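Cortical-lytic enzyme (Clostridium perfringens, PDB 5JIP) takes part in hydrolysis of the spore-cortex peptidoglycan during germination, probably acting as a muramidase (lysozyme) of glycoside hydrolase family 25. Local coordinates at residues Ala76-Asp81 / Thr125-Trp130; Ile87-Phe92 / Arg135-Glu140; Thr116-Ser121 / Leu152-Leu157. All coordinates share one frame; numbering follows the deposited sequence.

Contact 1 (Ala76-Asp81 / Thr125-Trp130); sequences AKPSKD and TELVNW
W130 sends its indole out from helix 124-142 with CG opposite the backbone N (chi1 -171°), and a nearly perpendicular second torsion (chi2 96°) turns one broad face to the loop residues K77-S79. P78 lies on that face. Its CA sits 3.6 Å from the centroid of the five-membered ring and 13° off the ring normal, a well-centred CH-pi contact, while the P78 CB adds a touch to W130 CD2 at 3.7 Å. S79 N lies over the same face, and the D81 carbonyl oxygen approaches the rim near the ring plane. At the far end of the indole, A76 CB reaches W130 CH2 at 3.7 Å. The proline ring also runs alongside L127, whose CD1 meets P78 CB at 3.8 Å, so P78 packs against side chains from two positions on the helix. The indole's NE1 is satisfied by S84 OG, at the start of helix 83-100. S84 also bonds to D81 O, which ties the indole edge to the end of the loop.

Toward solvent the contact becomes polar and wet. The E126 carboxylate leans on the aliphatic part of K80, OE2 lying 3.5 Å from CD, but the charges stay apart, with K80 NZ 4.4 Å from E126 OE2. One water links K80 NZ to OE2; another donates to OE1, which also accepts from T123 N, and is held only weakly by the lysine. A third water donates to both S79 O and E126 O, joining the backbones. S79 OG accepts from D81 N in an ST turn. The loop is the beta-alpha connection from strand 70-75 to helix 83-100, and it packs on the following barrel helix, 124-142, within the TIM-barrel-like domain of glycoside hydrolase family 25.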
# COMPACT_ATOMS: atom_id res chain seq x y z
N ALA A 76 -10.26 -28.76 0.90
CA ALA A 76 -10.63 -28.71 2.31
C ALA A 76 -11.65 -29.79 2.66
O ALA A 76 -12.50 -30.16 1.85
CB ALA A 76 -11.21 -27.34 2.62
N LYS A 77 -11.57 -30.27 3.90
CA LYS A 77 -12.69 -30.99 4.52
C LYS A 77 -13.09 -30.27 5.80
O LYS A 77 -12.56 -30.55 6.89
CB LYS A 77 -12.36 -32.45 4.79
CG LYS A 77 -13.65 -33.22 5.07
CD LYS A 77 -13.51 -34.73 4.96
CE LYS A 77 -14.89 -35.42 5.10
NZ LYS A 77 -15.83 -35.21 3.91
N PRO A 78 -14.02 -29.33 5.73
CA PRO A 78 -14.42 -28.58 6.93
C PRO A 78 -15.24 -29.45 7.86
O PRO A 78 -15.81 -30.46 7.46
CB PRO A 78 -15.24 -27.41 6.36
CG PRO A 78 -14.86 -27.34 4.90
CD PRO A 78 -14.62 -28.78 4.51
N SER A 79 -15.28 -29.04 9.13
CA SER A 79 -16.07 -29.73 10.14
C SER A 79 -16.41 -28.74 11.24
O SER A 79 -15.98 -27.58 11.22
CB SER A 79 -15.33 -30.95 10.69
OG SER A 79 -14.39 -30.61 11.70
N LYS A 80 -17.21 -29.21 12.21
CA LYS A 80 -17.53 -28.41 13.39
C LYS A 80 -16.35 -28.30 14.34
O LYS A 80 -16.35 -27.43 15.22
CB LYS A 80 -18.73 -29.00 14.16
CG LYS A 80 -20.02 -29.04 13.37
CD LYS A 80 -21.21 -29.52 14.20
CE LYS A 80 -22.39 -29.83 13.29
NZ LYS A 80 -23.61 -30.18 14.04
N ASP A 81 -15.34 -29.16 14.20
CA ASP A 81 -14.18 -29.11 15.08
C ASP A 81 -13.12 -28.22 14.44
O ASP A 81 -12.57 -28.54 13.38
CB ASP A 81 -13.64 -30.51 15.35
CG ASP A 81 -12.39 -30.49 16.18
OD1 ASP A 81 -12.09 -29.43 16.76
OD2 ASP A 81 -11.70 -31.52 16.25
N THR A 125 -22.10 -20.05 9.98
CA THR A 125 -21.11 -19.65 10.98
C THR A 125 -20.06 -20.73 11.14
O THR A 125 -18.86 -20.44 11.20
CB THR A 125 -21.78 -19.36 12.32
OG1 THR A 125 -22.76 -18.32 12.16
CG2 THR A 125 -20.75 -18.92 13.38
N GLU A 126 -20.48 -21.99 11.21
CA GLU A 126 -19.52 -23.06 11.40
C GLU A 126 -18.58 -23.18 10.20
O GLU A 126 -17.37 -23.36 10.37
CB GLU A 126 -20.26 -24.38 11.65
CG GLU A 126 -20.93 -24.43 13.01
CD GLU A 126 -21.86 -25.61 13.18
OE1 GLU A 126 -22.53 -26.00 12.20
OE2 GLU A 126 -21.90 -26.14 14.32
N LEU A 127 -19.11 -23.08 8.98
CA LEU A 127 -18.26 -23.23 7.80
C LEU A 127 -17.27 -22.07 7.72
O LEU A 127 -16.07 -22.27 7.55
CB LEU A 127 -19.10 -23.30 6.53
CG LEU A 127 -18.33 -23.40 5.21
CD1 LEU A 127 -17.49 -24.65 5.18
CD2 LEU A 127 -19.25 -23.41 4.00
N VAL A 128 -17.77 -20.84 7.87
CA VAL A 128 -16.89 -19.68 7.76
C VAL A 128 -15.87 -19.68 8.89
O VAL A 128 -14.70 -19.36 8.66
CB VAL A 128 -17.72 -18.38 7.71
CG1 VAL A 128 -16.84 -17.15 7.83
CG2 VAL A 128 -18.56 -18.27 6.41
N ASN A 129 -16.27 -19.98 10.14
CA ASN A 129 -15.31 -20.09 11.22
C ASN A 129 -14.19 -21.08 10.89
O ASN A 129 -13.02 -20.85 11.23
CB ASN A 129 -16.00 -20.51 12.51
CG ASN A 129 -16.71 -19.36 13.19
OD1 ASN A 129 -16.64 -18.21 12.74
ND2 ASN A 129 -17.38 -19.66 14.28
N TRP A 130 -14.53 -22.20 10.25
CA TRP A 130 -13.51 -23.19 9.90
C TRP A 130 -12.53 -22.62 8.87
O TRP A 130 -11.31 -22.73 9.03
CB TRP A 130 -14.17 -24.46 9.38
CG TRP A 130 -13.22 -25.57 9.21
CD1 TRP A 130 -12.96 -26.59 10.10
CD2 TRP A 130 -12.37 -25.80 8.08
NE1 TRP A 130 -12.00 -27.42 9.59
CE2 TRP A 130 -11.62 -26.96 8.35
CE3 TRP A 130 -12.17 -25.14 6.86
CZ2 TRP A 130 -10.69 -27.49 7.43
CZ3 TRP A 130 -11.25 -25.65 5.97
CH2 TRP A 130 -10.52 -26.82 6.26
O HOH W 1 -16.82 -25.21 12.28
O HOH W 2 -24.57 -27.55 12.15
O HOH W 3 -24.19 -27.37 15.36

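Contact 2 (Ile87-Phe92 / Arg135-Glu140); sequences IQADQF and RDRFEE
Across this contact the flat groups meet at edges and obliquely. The R137 guanidinium presents its side edge to D90, using NE and NH2, one for each carboxylate oxygen. R137 NE donates to D90 OD1 over 2.8 Å in an almost straight bond (172°), and that oxygen lies close to the guanidinium plane. The second bond, R137 NH2 to D90 OD2 at 2.9 Å, is more bent and uses the syn lone pair of OD2. The carboxylate is twisted by 37° from the guanidinium, yet the two-point grip of this salt bridge should limit rotation of either group. The rings of F92 and F138 are inclined to one another, with F92 CD2 3.6 Å from F138 CE1. A89 O lies at the edge of the F138 ring, near its plane.

Helices 83-100 and 124-142 are successive barrel helices: each connects adjacent parallel strands, the first 70-75 to 111-113, the second 111-113 to 147-151, in consecutive beta-alpha-beta crossovers. Their axes come within 8.7 Å here and run in roughly the same direction, with a signed crossing angle of -33°. A89 permits this approach, its small CB resting 3.8 Å from R137 CG. With CG placed opposite the backbone N, the arginine first crosses this methyl and then bends at its second torsion to reach the aspartate.

On the inner side, F92 also packs on F134 and on A42 and S43 of strand 38-44, while F138 is covered by I93 and L96. The outer side faces the second subunit, where R137 packs on K246 of that subunit and D136 forms a salt bridge with its K280.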
# COMPACT_ATOMS: atom_id res chain seq x y z
N ILE A 87 -5.00 -28.44 11.76
CA ILE A 87 -4.29 -29.62 11.25
C ILE A 87 -4.14 -29.55 9.74
O ILE A 87 -3.06 -29.83 9.20
CB ILE A 87 -5.03 -30.90 11.67
CG1 ILE A 87 -4.85 -31.10 13.18
CG2 ILE A 87 -4.54 -32.11 10.85
CD1 ILE A 87 -5.84 -32.09 13.74
N GLN A 88 -5.22 -29.25 9.03
CA GLN A 88 -5.14 -29.22 7.58
C GLN A 88 -4.24 -28.08 7.11
O GLN A 88 -3.46 -28.27 6.17
CB GLN A 88 -6.52 -29.12 6.96
CG GLN A 88 -7.25 -30.46 7.01
CD GLN A 88 -8.65 -30.39 6.51
OE1 GLN A 88 -8.92 -29.89 5.41
NE2 GLN A 88 -9.57 -30.93 7.31
N ALA A 89 -4.31 -26.92 7.77
CA ALA A 89 -3.39 -25.85 7.39
C ALA A 89 -1.94 -26.27 7.59
O ALA A 89 -1.08 -26.03 6.73
CB ALA A 89 -3.69 -24.57 8.18
N ASP A 90 -1.64 -26.92 8.72
CA ASP A 90 -0.27 -27.36 8.94
C ASP A 90 0.15 -28.40 7.91
O ASP A 90 1.31 -28.41 7.48
CB ASP A 90 -0.10 -27.93 10.35
CG ASP A 90 -0.05 -26.85 11.43
OD1 ASP A 90 0.04 -25.64 11.11
OD2 ASP A 90 -0.08 -27.21 12.61
N GLN A 91 -0.77 -29.29 7.52
CA GLN A 91 -0.43 -30.32 6.53
C GLN A 91 -0.16 -29.70 5.17
O GLN A 91 0.78 -30.10 4.48
CB GLN A 91 -1.57 -31.33 6.42
CG GLN A 91 -1.73 -32.25 7.64
CD GLN A 91 -3.06 -33.00 7.65
OE1 GLN A 91 -4.05 -32.54 7.09
NE2 GLN A 91 -3.09 -34.15 8.30
N PHE A 92 -0.99 -28.73 4.78
CA PHE A 92 -0.80 -28.02 3.52
C PHE A 92 0.55 -27.30 3.49
O PHE A 92 1.28 -27.38 2.49
CB PHE A 92 -1.98 -27.06 3.36
CG PHE A 92 -2.02 -26.30 2.06
CD1 PHE A 92 -1.62 -26.88 0.86
CD2 PHE A 92 -2.51 -25.00 2.04
CE1 PHE A 92 -1.69 -26.17 -0.33
CE2 PHE A 92 -2.58 -24.29 0.85
CZ PHE A 92 -2.17 -24.87 -0.33
N ARG A 135 -7.32 -19.99 7.55
CA ARG A 135 -6.62 -18.78 7.10
C ARG A 135 -5.69 -18.22 8.18
O ARG A 135 -4.54 -17.85 7.90
CB ARG A 135 -7.65 -17.74 6.67
CG ARG A 135 -7.08 -16.40 6.24
CD ARG A 135 -7.20 -15.37 7.33
NE ARG A 135 -8.61 -15.01 7.54
CZ ARG A 135 -9.26 -14.01 6.95
NH1 ARG A 135 -8.63 -13.21 6.11
NH2 ARG A 135 -10.55 -13.80 7.22
N ASP A 136 -6.17 -18.12 9.43
CA ASP A 136 -5.34 -17.55 10.49
C ASP A 136 -4.08 -18.39 10.71
O ASP A 136 -2.97 -17.85 10.85
CB ASP A 136 -6.13 -17.44 11.80
CG ASP A 136 -7.16 -16.32 11.78
OD1 ASP A 136 -7.11 -15.45 10.89
OD2 ASP A 136 -8.03 -16.31 12.68
N ARG A 137 -4.23 -19.70 10.80
CA ARG A 137 -3.07 -20.56 10.97
C ARG A 137 -2.13 -20.45 9.78
O ARG A 137 -0.91 -20.31 9.95
CB ARG A 137 -3.52 -22.01 11.14
CG ARG A 137 -2.39 -23.01 11.38
CD ARG A 137 -1.70 -22.72 12.69
NE ARG A 137 -0.90 -23.86 13.10
CZ ARG A 137 -0.48 -24.07 14.34
NH1 ARG A 137 -0.78 -23.20 15.31
NH2 ARG A 137 0.24 -25.15 14.61
N PHE A 138 -2.68 -20.54 8.57
CA PHE A 138 -1.83 -20.55 7.38
C PHE A 138 -0.99 -19.29 7.28
O PHE A 138 0.24 -19.35 7.09
CB PHE A 138 -2.67 -20.70 6.12
CG PHE A 138 -1.82 -20.89 4.91
CD1 PHE A 138 -1.39 -22.15 4.55
CD2 PHE A 138 -1.35 -19.79 4.19
CE1 PHE A 138 -0.56 -22.33 3.47
CE2 PHE A 138 -0.51 -19.96 3.09
CZ PHE A 138 -0.12 -21.21 2.73
N GLU A 139 -1.63 -18.13 7.42
CA GLU A 139 -0.93 -16.86 7.25
C GLU A 139 0.03 -16.58 8.40
O GLU A 139 1.12 -16.04 8.20
CB GLU A 139 -1.96 -15.74 7.09
CG GLU A 139 -2.80 -15.94 5.84
CD GLU A 139 -3.60 -14.71 5.42
OE1 GLU A 139 -3.88 -13.84 6.28
OE2 GLU A 139 -3.98 -14.62 4.22
N GLU A 140 -0.36 -16.95 9.62
CA GLU A 140 0.53 -16.77 10.77
C GLU A 140 1.82 -17.56 10.57
O GLU A 140 2.92 -17.06 10.83
CB GLU A 140 -0.24 -17.22 12.02
CG GLU A 140 0.53 -17.23 13.28
CD GLU A 140 0.30 -18.52 14.02
OE1 GLU A 140 -0.88 -18.93 14.21
OE2 GLU A 140 1.32 -19.14 14.36

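Contact 3 (Thr116-Ser121 / Leu152-Leu157); sequences TPTDKS and LFFIGL
Just beyond T118, whose methyl touches F154, D119 OD1 is gripped by two donors from one residue. S121 OG donates a hydrogen bond to it over 2.7 Å, on the syn side. S121 N donates at 3.1 Å from well above the carboxylate plane, and both approach from the same face. The backbone bond closes an Asx turn, which curls the loop after T118 and fixes how the carboxylate sits against it.

F154 makes most of the contact across to helix 152-157. With CG trans to the backbone N (chi1 -169°), F154 puts the CE1-CZ end of its ring into the bend of T116-T118. Its CE1 lies 3.5 Å from T116 N and equally far from P117 O, both approaching obliquely. T118 CG2 meets the ring at its edge, near the plane, 3.9 Å from CE1. The threonine and phenylalanine side chains stand roughly at right angles. Nearer the surface, L157 carries the apolar contact onward, its CD1 lying 3.9 Å from T118 CB.

The peptide bond before P117 is cis, so the chain turns sharply between T116 and P117. P117 O, besides touching the phenylalanine ring, accepts a hydrogen bond from Y158 OH, and the Y158 ring meets that of F154 with planes at about 45°. V114 also packs against F154, extending its buried surroundings toward strand 111-113.

The two segments follow neighbouring parallel strands, 111-113 and 147-151, and the contact therefore joins successive beta-alpha connections along the rim of the TIM-barrel-like catalytic fold of glycoside hydrolase family 25.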
# COMPACT_ATOMS: atom_id res chain seq x y z
N THR A 116 -17.12 -28.39 -0.08
CA THR A 116 -17.85 -29.35 0.72
C THR A 116 -17.94 -28.78 2.13
O THR A 116 -17.10 -27.96 2.51
CB THR A 116 -17.14 -30.72 0.69
OG1 THR A 116 -18.00 -31.74 1.22
CG2 THR A 116 -15.86 -30.70 1.46
N PRO A 117 -18.96 -29.16 2.91
CA PRO A 117 -20.11 -30.01 2.59
C PRO A 117 -21.22 -29.23 1.93
O PRO A 117 -21.32 -28.01 2.13
CB PRO A 117 -20.55 -30.54 3.96
CG PRO A 117 -20.27 -29.37 4.87
CD PRO A 117 -19.01 -28.71 4.33
N THR A 118 -22.04 -29.92 1.14
CA THR A 118 -23.21 -29.32 0.51
C THR A 118 -24.50 -29.88 1.07
O THR A 118 -25.56 -29.68 0.48
CB THR A 118 -23.19 -29.56 -1.00
OG1 THR A 118 -23.12 -30.97 -1.26
CG2 THR A 118 -22.01 -28.84 -1.64
N ASP A 119 -24.43 -30.63 2.14
CA ASP A 119 -25.64 -31.02 2.83
C ASP A 119 -25.90 -29.92 3.85
O ASP A 119 -25.37 -28.81 3.74
CB ASP A 119 -25.50 -32.44 3.38
CG ASP A 119 -24.32 -32.60 4.28
OD1 ASP A 119 -23.69 -31.60 4.65
OD2 ASP A 119 -24.03 -33.76 4.65
N LYS A 120 -26.73 -30.18 4.85
CA LYS A 120 -26.99 -29.15 5.85
C LYS A 120 -26.18 -29.37 7.11
O LYS A 120 -26.60 -28.95 8.19
CB LYS A 120 -28.48 -29.09 6.15
CG LYS A 120 -29.33 -28.76 4.92
CD LYS A 120 -30.36 -27.66 5.23
CE LYS A 120 -31.49 -28.16 6.13
NZ LYS A 120 -32.33 -29.20 5.48
N SER A 121 -25.02 -30.03 7.00
CA SER A 121 -24.34 -30.49 8.21
C SER A 121 -23.65 -29.35 8.95
O SER A 121 -23.43 -29.47 10.16
CB SER A 121 -23.32 -31.59 7.87
OG SER A 121 -22.37 -31.14 6.93
N LEU A 152 -19.81 -20.14 -7.07
CA LEU A 152 -20.95 -19.25 -6.86
C LEU A 152 -22.11 -20.01 -6.24
O LEU A 152 -22.75 -19.53 -5.30
CB LEU A 152 -21.36 -18.61 -8.18
CG LEU A 152 -22.52 -17.59 -8.13
CD1 LEU A 152 -22.21 -16.48 -7.15
CD2 LEU A 152 -22.86 -16.99 -9.50
N PHE A 153 -22.40 -21.21 -6.76
CA PHE A 153 -23.47 -22.02 -6.19
C PHE A 153 -23.24 -22.29 -4.71
O PHE A 153 -24.16 -22.11 -3.89
CB PHE A 153 -23.57 -23.33 -6.97
CG PHE A 153 -24.60 -24.27 -6.43
CD1 PHE A 153 -25.93 -24.11 -6.77
CD2 PHE A 153 -24.25 -25.31 -5.59
CE1 PHE A 153 -26.90 -24.96 -6.27
CE2 PHE A 153 -25.22 -26.16 -5.09
CZ PHE A 153 -26.53 -25.99 -5.44
N PHE A 154 -22.02 -22.70 -4.36
CA PHE A 154 -21.67 -23.02 -2.99
C PHE A 154 -21.86 -21.82 -2.07
O PHE A 154 -22.42 -21.95 -0.97
CB PHE A 154 -20.21 -23.50 -2.95
CG PHE A 154 -19.80 -24.12 -1.66
CD1 PHE A 154 -20.04 -25.45 -1.42
CD2 PHE A 154 -19.13 -23.37 -0.69
CE1 PHE A 154 -19.66 -26.03 -0.23
CE2 PHE A 154 -18.73 -23.94 0.50
CZ PHE A 154 -18.99 -25.27 0.74
N ILE A 155 -21.38 -20.63 -2.49
CA ILE A 155 -21.60 -19.42 -1.70
C ILE A 155 -23.09 -19.25 -1.45
O ILE A 155 -23.51 -18.93 -0.33
CB ILE A 155 -20.99 -18.20 -2.43
CG1 ILE A 155 -19.45 -18.26 -2.38
CG2 ILE A 155 -21.46 -16.89 -1.80
CD1 ILE A 155 -18.76 -17.23 -3.25
N GLY A 156 -23.91 -19.50 -2.47
CA GLY A 156 -25.35 -19.34 -2.34
C GLY A 156 -25.99 -20.31 -1.36
O GLY A 156 -26.98 -19.98 -0.71
N LEU A 157 -25.42 -21.51 -1.24
CA LEU A 157 -25.91 -22.46 -0.25
C LEU A 157 -25.69 -21.97 1.16
O LEU A 157 -26.37 -22.42 2.09
CB LEU A 157 -25.19 -23.80 -0.40
CG LEU A 157 -25.64 -24.78 -1.45
CD1 LEU A 157 -24.67 -25.94 -1.39
CD2 LEU A 157 -27.06 -25.24 -1.17

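Contact 1 lies between the other two, its centre 13 Å from that of contact 2 and 12 Å from that of contact 3; contacts 2 and 3 are 22 Å apart and do not touch. Helix 124-142 serves contact 1 near its start and contact 2 near its end. Q88 connects contacts 1 and 2 through K77 O, whereas L127 packs on F154 to join contacts 1 and 3. Along the chain all three pairs interleave, running 76-81, 87-92, 116-121, 125-130, 135-140, 152-157. Contacts 1 and 3 involve loops that follow strands of the family 25 barrel, whereas contact 2 pairs two successive barrel helices; all lie away from the magnesium site formed by D227, M230, D258 and D304.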